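Local coordinates for penicillin binding protein 2X (Streptococcus thermophilus, PDB 5U47), which probably cross-links peptidoglycan strands as a transpeptidase of the division machinery building the septal wall, and is the kind of enzyme that beta-lactams inactivate by acylation, at residues A44-S49 / A138-M143; G358-E363 / S406-G411; N639-I644 / Y656-K661. The protein carries 1 engineered substitution. All coordinates share one frame; numbering follows the deposited sequence.

Contact 1: residues A44-S49 / A138-M143; sequences AEDSTS and ATTSRM. With ACT (acetate ion), chain C.
Arg-142 and Asp-46 face each other as a non-hydrogen-bonded pair of two antiparallel strands, their side chains crossing at a slant. The guanidinium and carboxylate planes stand 73° apart, and NH1 of Arg-142 meets OD1 of Asp-46 at 3.0 Å from above the carboxylate plane, a salt bridge with a bent hydrogen bond (141°). The arginine gets there because its chain, with CG anti to the backbone N (chi1 -167°), folds back at chi2 and lays one guanidinium face over the backbone of Ala-44 and Glu-45. Both charged ends have further partners: Glu-177 pairs with NE of Arg-142, and the backbone N of Arg-32 binds OD2 of Asp-46. Next along this face, CG2 of Thr-140 packs 3.7 Å from OD2 of Asp-46, while an acetate, probably from the crystallisation liquor, sits against OG1 of Thr-48. On the other face, small hydroxyl residues suit a wet surface: one water is held by OG of Ser-49, OG of Ser-141 and the carbonyl O atoms of Ser-47 and Thr-139. Six backbone hydrogen bonds join the strands, the bond from Met-143 N to Glu-45 O measuring 2.8 Å. Main-chain bonding thus carries this surface pairing within the dimerisation-domain region, and the charge of the buried Arg-142 is probably balanced by the carboxylates of Asp-46 and Glu-177.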
loop_
_atom_site.group_PDB
_atom_site.type_symbol
_atom_site.label_atom_id
_atom_site.label_comp_id
_atom_site.label_asym_id
_atom_site.label_seq_id
_atom_site.Cartn_x
_atom_site.Cartn_y
_atom_site.Cartn_z
ATOM N N ALA A 44 0.055 -0.586 -14.959
ATOM C CA ALA A 44 0.767 -1.799 -15.347
ATOM C C ALA A 44 -0.145 -2.651 -16.236
ATOM O O ALA A 44 -1.302 -2.895 -15.890
ATOM C CB ALA A 44 1.208 -2.619 -14.130
ATOM N N GLU A 45 0.379 -3.097 -17.368
ATOM C CA GLU A 45 -0.392 -3.918 -18.275
ATOM C C GLU A 45 0.510 -4.830 -19.074
ATOM O O GLU A 45 1.711 -4.554 -19.249
ATOM C CB GLU A 45 -1.239 -3.062 -19.235
ATOM C CG GLU A 45 -0.436 -2.201 -20.209
ATOM C CD GLU A 45 -1.309 -1.502 -21.270
ATOM O OE1 GLU A 45 -2.536 -1.741 -21.335
ATOM O OE2 GLU A 45 -0.759 -0.698 -22.046
ATOM N N ASP A 46 -0.087 -5.916 -19.554
ATOM C CA ASP A 46 0.619 -6.876 -20.393
ATOM C C ASP A 46 0.867 -6.312 -21.775
ATOM O O ASP A 46 0.064 -5.547 -22.290
ATOM C CB ASP A 46 -0.179 -8.191 -20.553
ATOM C CG ASP A 46 -0.077 -9.098 -19.350
ATOM O OD1 ASP A 46 0.455 -8.639 -18.313
ATOM O OD2 ASP A 46 -0.526 -10.291 -19.442
ATOM N N SER A 47 1.998 -6.709 -22.350
ATOM C CA SER A 47 2.392 -6.347 -23.701
ATOM C C SER A 47 2.937 -7.607 -24.379
ATOM O O SER A 47 3.854 -8.263 -23.857
ATOM C CB SER A 47 3.452 -5.257 -23.658
ATOM O OG SER A 47 4.022 -5.018 -24.909
ATOM N N THR A 48 2.354 -7.942 -25.525
ATOM C CA THR A 48 2.739 -9.130 -26.288
ATOM C C THR A 48 3.569 -8.747 -27.494
ATOM O O THR A 48 3.212 -7.841 -28.246
ATOM C CB THR A 48 1.501 -9.862 -26.820
ATOM O OG1 THR A 48 0.598 -10.103 -25.758
ATOM C CG2 THR A 48 1.873 -11.209 -27.450
ATOM N N SER A 49 4.687 -9.431 -27.659
ATOM C CA SER A 49 5.540 -9.260 -28.826
ATOM C C SER A 49 5.795 -10.689 -29.350
ATOM O O SER A 49 5.377 -11.678 -28.729
ATOM C CB SER A 49 6.809 -8.491 -28.497
ATOM O OG SER A 49 7.609 -9.215 -27.600
ATOM N N ALA A 138 4.407 -16.090 -29.112
ATOM C CA ALA A 138 4.118 -14.923 -28.297
ATOM C C ALA A 138 4.976 -14.916 -27.040
ATOM O O ALA A 138 5.188 -15.956 -26.415
ATOM C CB ALA A 138 2.649 -14.898 -27.912
ATOM N N THR A 139 5.491 -13.739 -26.702
ATOM C CA THR A 139 6.255 -13.540 -25.480
ATOM C C THR A 139 5.646 -12.304 -24.819
ATOM O O THR A 139 5.564 -11.228 -25.426
ATOM C CB THR A 139 7.758 -13.338 -25.731
ATOM O OG1 THR A 139 7.951 -12.206 -26.582
ATOM C CG2 THR A 139 8.367 -14.571 -26.370
ATOM N N THR A 140 5.227 -12.464 -23.574
ATOM C CA THR A 140 4.566 -11.400 -22.856
ATOM C C THR A 140 5.489 -10.750 -21.854
ATOM O O THR A 140 6.196 -11.446 -21.119
ATOM C CB THR A 140 3.342 -11.970 -22.124
ATOM O OG1 THR A 140 2.467 -12.544 -23.087
ATOM C CG2 THR A 140 2.605 -10.906 -21.383
ATOM N N SER A 141 5.491 -9.416 -21.839
ATOM C CA SER A 141 6.222 -8.656 -20.829
ATOM C C SER A 141 5.236 -7.705 -20.137
ATOM O O SER A 141 4.139 -7.439 -20.639
ATOM C CB SER A 141 7.385 -7.879 -21.455
ATOM O OG SER A 141 6.896 -6.963 -22.410
ATOM N N ARG A 142 5.625 -7.212 -18.973
ATOM C CA ARG A 142 4.790 -6.302 -18.208
ATOM C C ARG A 142 5.292 -4.886 -18.479
ATOM O O ARG A 142 6.475 -4.627 -18.336
ATOM C CB ARG A 142 4.914 -6.640 -16.733
ATOM C CG ARG A 142 3.882 -6.012 -15.818
ATOM C CD ARG A 142 2.489 -6.601 -16.048
ATOM N NE ARG A 142 1.609 -6.341 -14.921
ATOM C CZ ARG A 142 0.281 -6.465 -14.938
ATOM N NH1 ARG A 142 -0.389 -6.842 -16.049
ATOM N NH2 ARG A 142 -0.392 -6.218 -13.839
ATOM N N MET A 143 4.387 -3.997 -18.878
ATOM C CA MET A 143 4.715 -2.603 -19.199
ATOM C C MET A 143 4.229 -1.673 -18.070
ATOM O O MET A 143 3.112 -1.835 -17.586
ATOM C CB MET A 143 4.040 -2.223 -20.528
ATOM C CG MET A 143 4.197 -0.764 -20.928
ATOM S SD MET A 143 3.264 -0.312 -22.399
ATOM C CE MET A 143 3.551 1.458 -22.383
HETATM C C ACT C . -1.713 -8.330 -24.291
HETATM O O ACT C . -2.763 -8.465 -23.619
HETATM O OXT ACT C . -0.627 -8.848 -23.937
HETATM C CH3 ACT C . -1.758 -7.526 -25.559
HETATM O O HOH W 1 6.709 -8.831 -24.986
#

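Contact 2: residues G358-E363 / S406-G411; sequences GMTMLE and SSFGQG
Ser-407 and Phe-408 both set their first side-chain torsion so that OG of Ser-407 and CG of Phe-408 sit between the backbone N and the carbonyl carbon (chi1 72° and 49°), and this brings the serine hydroxyl and one edge of the phenylalanine ring up to helix 356-366. Thr-360 answers with OG1 beside its own backbone N (chi1 -59°), near the plane of the Phe-408 ring and at its edge, 3.3 Å from CE1. The two side chains meet at a slant, and the oxygen lies against the ring-edge hydrogens, which are slightly positive and tolerate it better than the electron-rich pi face would. That hydroxyl is bonded within its own helix to the carbonyl of Asn-356. The OG of Ser-407 lies 3.7 Å from OG1 of Thr-360 and is likewise paired on its own side, with the carbonyl of Ala-404. Short hydroxyl side chains bonded to their own backbone can thus be buried while the chains approach closely, with the CA atoms of Thr-360 and Ser-407 6.0 Å apart. Beyond them, CB of Glu-363 rests 3.8 Å from CB of Ser-407, an aliphatic touch. Gly-409, at positive phi, is the C-prime residue of a Schellman motif: its N bonds to O of Ser-406, and Gln-410 N to O of Gln-405. This ends the helix before the turn to strand 412-413. Phe-408 also touches Lys-298, so the contact packs against what is probably the SxxK active-site motif of the penicillin-binding transpeptidase fold, with Ser-295 as the likely nucleophile.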
loop_
_atom_site.group_PDB
_atom_site.type_symbol
_atom_site.label_atom_id
_atom_site.label_comp_id
_atom_site.label_asym_id
_atom_site.label_seq_id
_atom_site.Cartn_x
_atom_site.Cartn_y
_atom_site.Cartn_z
ATOM N N GLY A 358 6.876 18.401 28.501
ATOM C CA GLY A 358 5.458 18.711 28.620
ATOM C C GLY A 358 4.601 17.507 28.276
ATOM O O GLY A 358 3.613 17.219 28.954
ATOM N N MET A 359 4.995 16.780 27.242
ATOM C CA MET A 359 4.219 15.607 26.826
ATOM C C MET A 359 4.396 14.468 27.833
ATOM O O MET A 359 3.434 13.808 28.201
ATOM C CB MET A 359 4.583 15.188 25.403
ATOM C CG MET A 359 4.236 16.207 24.321
ATOM S SD MET A 359 2.625 17.031 24.404
ATOM C CE MET A 359 2.935 18.471 25.404
ATOM N N THR A 360 5.616 14.269 28.310
ATOM C CA THR A 360 5.853 13.251 29.327
ATOM C C THR A 360 5.012 13.555 30.583
ATOM O O THR A 360 4.441 12.651 31.171
ATOM C CB THR A 360 7.332 13.159 29.667
ATOM O OG1 THR A 360 8.055 12.831 28.477
ATOM C CG2 THR A 360 7.579 12.096 30.742
ATOM N N MET A 361 4.917 14.827 30.964
ATOM C CA MET A 361 4.071 15.210 32.099
ATOM C C MET A 361 2.603 14.822 31.855
ATOM O O MET A 361 1.930 14.331 32.768
ATOM C CB MET A 361 4.198 16.709 32.412
ATOM C CG MET A 361 5.486 17.071 33.128
ATOM S SD MET A 361 5.793 18.850 33.179
ATOM C CE MET A 361 7.143 18.944 34.352
ATOM N N LEU A 362 2.114 15.029 30.628
ATOM C CA LEU A 362 0.732 14.662 30.283
ATOM C C LEU A 362 0.535 13.151 30.392
ATOM O O LEU A 362 -0.506 12.691 30.878
ATOM C CB LEU A 362 0.344 15.157 28.878
ATOM C CG LEU A 362 0.158 16.671 28.706
ATOM C CD1 LEU A 362 -0.173 17.026 27.260
ATOM C CD2 LEU A 362 -0.918 17.192 29.657
ATOM N N GLU A 363 1.546 12.394 29.951
ATOM C CA GLU A 363 1.540 10.929 30.042
ATOM C C GLU A 363 1.464 10.458 31.500
ATOM O O GLU A 363 0.717 9.532 31.805
ATOM C CB GLU A 363 2.785 10.334 29.370
ATOM C CG GLU A 363 2.773 8.814 29.194
ATOM C CD GLU A 363 3.105 8.008 30.448
ATOM O OE1 GLU A 363 3.936 8.437 31.260
ATOM O OE2 GLU A 363 2.528 6.913 30.607
ATOM N N SER A 406 7.279 6.676 24.791
ATOM C CA SER A 406 6.335 6.547 23.684
ATOM C C SER A 406 5.451 7.786 23.530
ATOM O O SER A 406 4.915 8.017 22.435
ATOM C CB SER A 406 5.454 5.285 23.825
ATOM O OG SER A 406 4.549 5.407 24.911
ATOM N N SER A 407 5.332 8.584 24.605
ATOM C CA SER A 407 4.535 9.817 24.581
ATOM C C SER A 407 5.099 10.832 23.574
ATOM O O SER A 407 4.369 11.708 23.115
ATOM C CB SER A 407 4.426 10.451 25.973
ATOM O OG SER A 407 5.655 11.034 26.374
ATOM N N PHE A 408 6.393 10.719 23.262
ATOM C CA PHE A 408 7.026 11.528 22.213
ATOM C C PHE A 408 7.572 10.626 21.090
ATOM O O PHE A 408 8.444 11.010 20.329
ATOM C CB PHE A 408 8.058 12.540 22.751
ATOM C CG PHE A 408 9.065 11.970 23.704
ATOM C CD1 PHE A 408 8.790 11.922 25.068
ATOM C CD2 PHE A 408 10.313 11.545 23.260
ATOM C CE1 PHE A 408 9.719 11.415 25.965
ATOM C CE2 PHE A 408 11.253 11.046 24.157
ATOM C CZ PHE A 408 10.955 10.974 25.508
ATOM N N GLY A 409 7.030 9.422 20.999
ATOM C CA GLY A 409 7.374 8.506 19.918
ATOM C C GLY A 409 8.734 7.849 19.910
ATOM O O GLY A 409 9.267 7.576 18.836
ATOM N N GLN A 410 9.298 7.596 21.091
ATOM C CA GLN A 410 10.538 6.849 21.205
ATOM C C GLN A 410 10.232 5.621 22.058
ATOM O O GLN A 410 9.323 5.645 22.873
ATOM C CB GLN A 410 11.644 7.671 21.869
ATOM C CG GLN A 410 11.942 9.014 21.213
ATOM C CD GLN A 410 12.712 8.958 19.895
ATOM O OE1 GLN A 410 12.988 10.011 19.321
ATOM N NE2 GLN A 410 13.088 7.756 19.426
ATOM N N GLY A 411 11.022 4.566 21.901
ATOM C CA GLY A 411 10.789 3.331 22.653
ATOM C C GLY A 411 9.576 2.560 22.158
ATOM O O GLY A 411 9.051 1.695 22.866
#

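Contact 3: residues N639-I644 / Y656-K661; sequences NEQILI and YGWTKK
The indole of Trp-658 takes a methyl group of Leu-643 over one face: CD2 stands 4.2 Å from the centroid of the six-membered ring and 9° off its normal, a CH-pi contact. A branched aliphatic chain fits this flat surface, while Ile-617 and Leu-619 of the neighbouring strand also touch the tryptophan. The second flat group, the carboxamide of Gln-641, uses both ends on the backbone of the turn. Its OE1 accepts a nearly straight bond (165°) from N of Thr-659 at 2.8 Å, and its NE2 gives a 3.1 Å bond to O of Gly-657, which it reaches from well above that carbonyl's plane. An extended chain, with CG anti to the backbone N (chi1 -174°), carries the amide across to this turn. Gly-657 suits its place because its backbone angles would press a CB against the preceding carbonyl oxygen. Thr-659 is the N-cap of helix 660-670, its OG1 binding N of Asn-662; a water 2.7 Å from that OG1 also makes a weak bond to O of Gln-641. With donor and acceptor both used, the glutamine's amide orientation is fixed, and it joins a strand of one PASTA region to the helix start of the next.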
loop_
_atom_site.group_PDB
_atom_site.type_symbol
_atom_site.label_atom_id
_atom_site.label_comp_id
_atom_site.label_asym_id
_atom_site.label_seq_id
_atom_site.Cartn_x
_atom_site.Cartn_y
_atom_site.Cartn_z
ATOM N N ASN A 639 -17.553 -4.935 0.739
ATOM C CA ASN A 639 -17.622 -4.123 1.957
ATOM C C ASN A 639 -18.398 -4.747 3.101
ATOM O O ASN A 639 -18.605 -4.093 4.108
ATOM C CB ASN A 639 -18.164 -2.729 1.625
ATOM C CG ASN A 639 -17.420 -2.121 0.465
ATOM O OD1 ASN A 639 -16.190 -2.037 0.507
ATOM N ND2 ASN A 639 -18.142 -1.753 -0.606
ATOM N N GLU A 640 -18.812 -6.004 2.961
ATOM C CA GLU A 640 -19.526 -6.643 4.030
ATOM C C GLU A 640 -18.559 -6.886 5.220
ATOM O O GLU A 640 -17.425 -7.289 5.046
ATOM C CB GLU A 640 -20.166 -7.943 3.545
ATOM C CG GLU A 640 -20.910 -8.706 4.625
ATOM C CD GLU A 640 -21.724 -9.865 4.075
ATOM O OE1 GLU A 640 -21.977 -9.902 2.848
ATOM O OE2 GLU A 640 -22.117 -10.725 4.878
ATOM N N GLN A 641 -19.051 -6.598 6.417
ATOM C CA GLN A 641 -18.286 -6.743 7.633
ATOM C C GLN A 641 -18.535 -8.127 8.214
ATOM O O GLN A 641 -19.678 -8.510 8.426
ATOM C CB GLN A 641 -18.738 -5.687 8.623
ATOM C CG GLN A 641 -17.933 -5.595 9.908
ATOM C CD GLN A 641 -18.617 -4.657 10.884
ATOM O OE1 GLN A 641 -19.580 -5.042 11.551
ATOM N NE2 GLN A 641 -18.150 -3.404 10.938
ATOM N N ILE A 642 -17.467 -8.863 8.493
ATOM C CA ILE A 642 -17.593 -10.196 9.062
ATOM C C ILE A 642 -16.679 -10.336 10.272
ATOM O O ILE A 642 -15.705 -9.581 10.416
ATOM C CB ILE A 642 -17.278 -11.304 8.026
ATOM C CG1 ILE A 642 -15.791 -11.323 7.659
ATOM C CG2 ILE A 642 -18.182 -11.154 6.797
ATOM C CD1 ILE A 642 -15.369 -12.585 6.943
ATOM N N LEU A 643 -16.997 -11.301 11.133
ATOM C CA LEU A 643 -16.189 -11.573 12.320
ATOM C C LEU A 643 -15.370 -12.842 12.135
ATOM O O LEU A 643 -15.888 -13.842 11.645
ATOM C CB LEU A 643 -17.057 -11.782 13.537
ATOM C CG LEU A 643 -18.005 -10.684 13.981
ATOM C CD1 LEU A 643 -18.766 -11.183 15.205
ATOM C CD2 LEU A 643 -17.245 -9.397 14.276
ATOM N N ILE A 644 -14.106 -12.783 12.531
ATOM C CA ILE A 644 -13.195 -13.927 12.532
ATOM C C ILE A 644 -12.774 -14.055 13.990
ATOM O O ILE A 644 -12.038 -13.201 14.506
ATOM C CB ILE A 644 -11.960 -13.701 11.637
ATOM C CG1 ILE A 644 -12.362 -13.553 10.171
ATOM C CG2 ILE A 644 -10.965 -14.852 11.763
ATOM C CD1 ILE A 644 -11.210 -13.112 9.282
ATOM N N TYR A 656 -17.025 -0.108 18.068
ATOM C CA TYR A 656 -17.529 1.016 17.298
ATOM C C TYR A 656 -17.613 0.646 15.812
ATOM O O TYR A 656 -16.672 0.084 15.234
ATOM C CB TYR A 656 -16.683 2.274 17.482
ATOM C CG TYR A 656 -17.374 3.488 16.899
ATOM C CD1 TYR A 656 -17.324 3.768 15.531
ATOM C CD2 TYR A 656 -18.117 4.322 17.700
ATOM C CE1 TYR A 656 -17.984 4.864 14.994
ATOM C CE2 TYR A 656 -18.772 5.421 17.177
ATOM C CZ TYR A 656 -18.706 5.679 15.827
ATOM O OH TYR A 656 -19.372 6.756 15.327
ATOM N N GLY A 657 -18.750 0.945 15.206
ATOM C CA GLY A 657 -18.951 0.652 13.782
ATOM C C GLY A 657 -19.414 -0.765 13.431
ATOM O O GLY A 657 -19.678 -1.049 12.270
ATOM N N TRP A 658 -19.498 -1.660 14.412
ATOM C CA TRP A 658 -20.011 -3.014 14.156
ATOM C C TRP A 658 -21.480 -3.003 13.740
ATOM O O TRP A 658 -22.285 -2.238 14.287
ATOM C CB TRP A 658 -19.912 -3.897 15.406
ATOM C CG TRP A 658 -18.555 -4.394 15.749
ATOM C CD1 TRP A 658 -17.364 -3.821 15.435
ATOM C CD2 TRP A 658 -18.250 -5.514 16.583
ATOM N NE1 TRP A 658 -16.336 -4.541 15.977
ATOM C CE2 TRP A 658 -16.851 -5.591 16.682
ATOM C CE3 TRP A 658 -19.027 -6.488 17.219
ATOM C CZ2 TRP A 658 -16.202 -6.590 17.428
ATOM C CZ3 TRP A 658 -18.374 -7.500 17.958
ATOM C CH2 TRP A 658 -16.984 -7.534 18.052
ATOM N N THR A 659 -21.841 -3.879 12.807
ATOM C CA THR A 659 -23.252 -4.044 12.481
ATOM C C THR A 659 -23.952 -4.778 13.623
ATOM O O THR A 659 -23.312 -5.482 14.415
ATOM C CB THR A 659 -23.474 -4.850 11.189
ATOM O OG1 THR A 659 -22.893 -6.163 11.326
ATOM C CG2 THR A 659 -22.876 -4.106 9.990
ATOM N N LYS A 660 -25.263 -4.605 13.716
ATOM C CA LYS A 660 -26.043 -5.288 14.751
ATOM C C LYS A 660 -25.915 -6.812 14.595
ATOM O O LYS A 660 -25.776 -7.534 15.574
ATOM C CB LYS A 660 -27.516 -4.870 14.704
ATOM C CG LYS A 660 -28.321 -5.470 15.848
ATOM C CD LYS A 660 -29.758 -4.984 15.876
ATOM C CE LYS A 660 -30.493 -5.588 17.071
ATOM N NZ LYS A 660 -31.821 -4.960 17.298
ATOM N N LYS A 661 -25.933 -7.287 13.354
ATOM C CA LYS A 661 -25.757 -8.729 13.079
ATOM C C LYS A 661 -24.480 -9.244 13.732
ATOM O O LYS A 661 -24.470 -10.308 14.351
ATOM C CB LYS A 661 -25.697 -8.979 11.562
ATOM C CG LYS A 661 -25.503 -10.435 11.129
ATOM C CD LYS A 661 -25.400 -10.507 9.601
ATOM C CE LYS A 661 -25.250 -11.930 9.076
ATOM N NZ LYS A 661 -23.994 -12.588 9.508
HETATM O O HOH W 2 -21.156 -11.340 9.565
HETATM O O HOH W 3 -22.825 -7.354 8.933
#

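How the contacts relate
The three contacts follow one another along the chain without touching: contacts 1 and 2 lie on opposite sides of its centre, their own centres about 52 Å apart, and contact 3 is about 22 Å from contact 1 between nearest atoms. Contact 1 pairs strands at the surface and relies on backbone hydrogen bonds, a salt bridge and water. Contact 2, a helix against a loop, is buried and has no hydrogen bond between its segments; the two hydroxyls that meet, of Thr-360 and Ser-407, each bond to a carbonyl shortly before them in the chain. Contact 3, partly buried, lies between these extremes, pairing an apolar ring face with a side-chain amide that bonds to backbone. No helix or strand is shared among them.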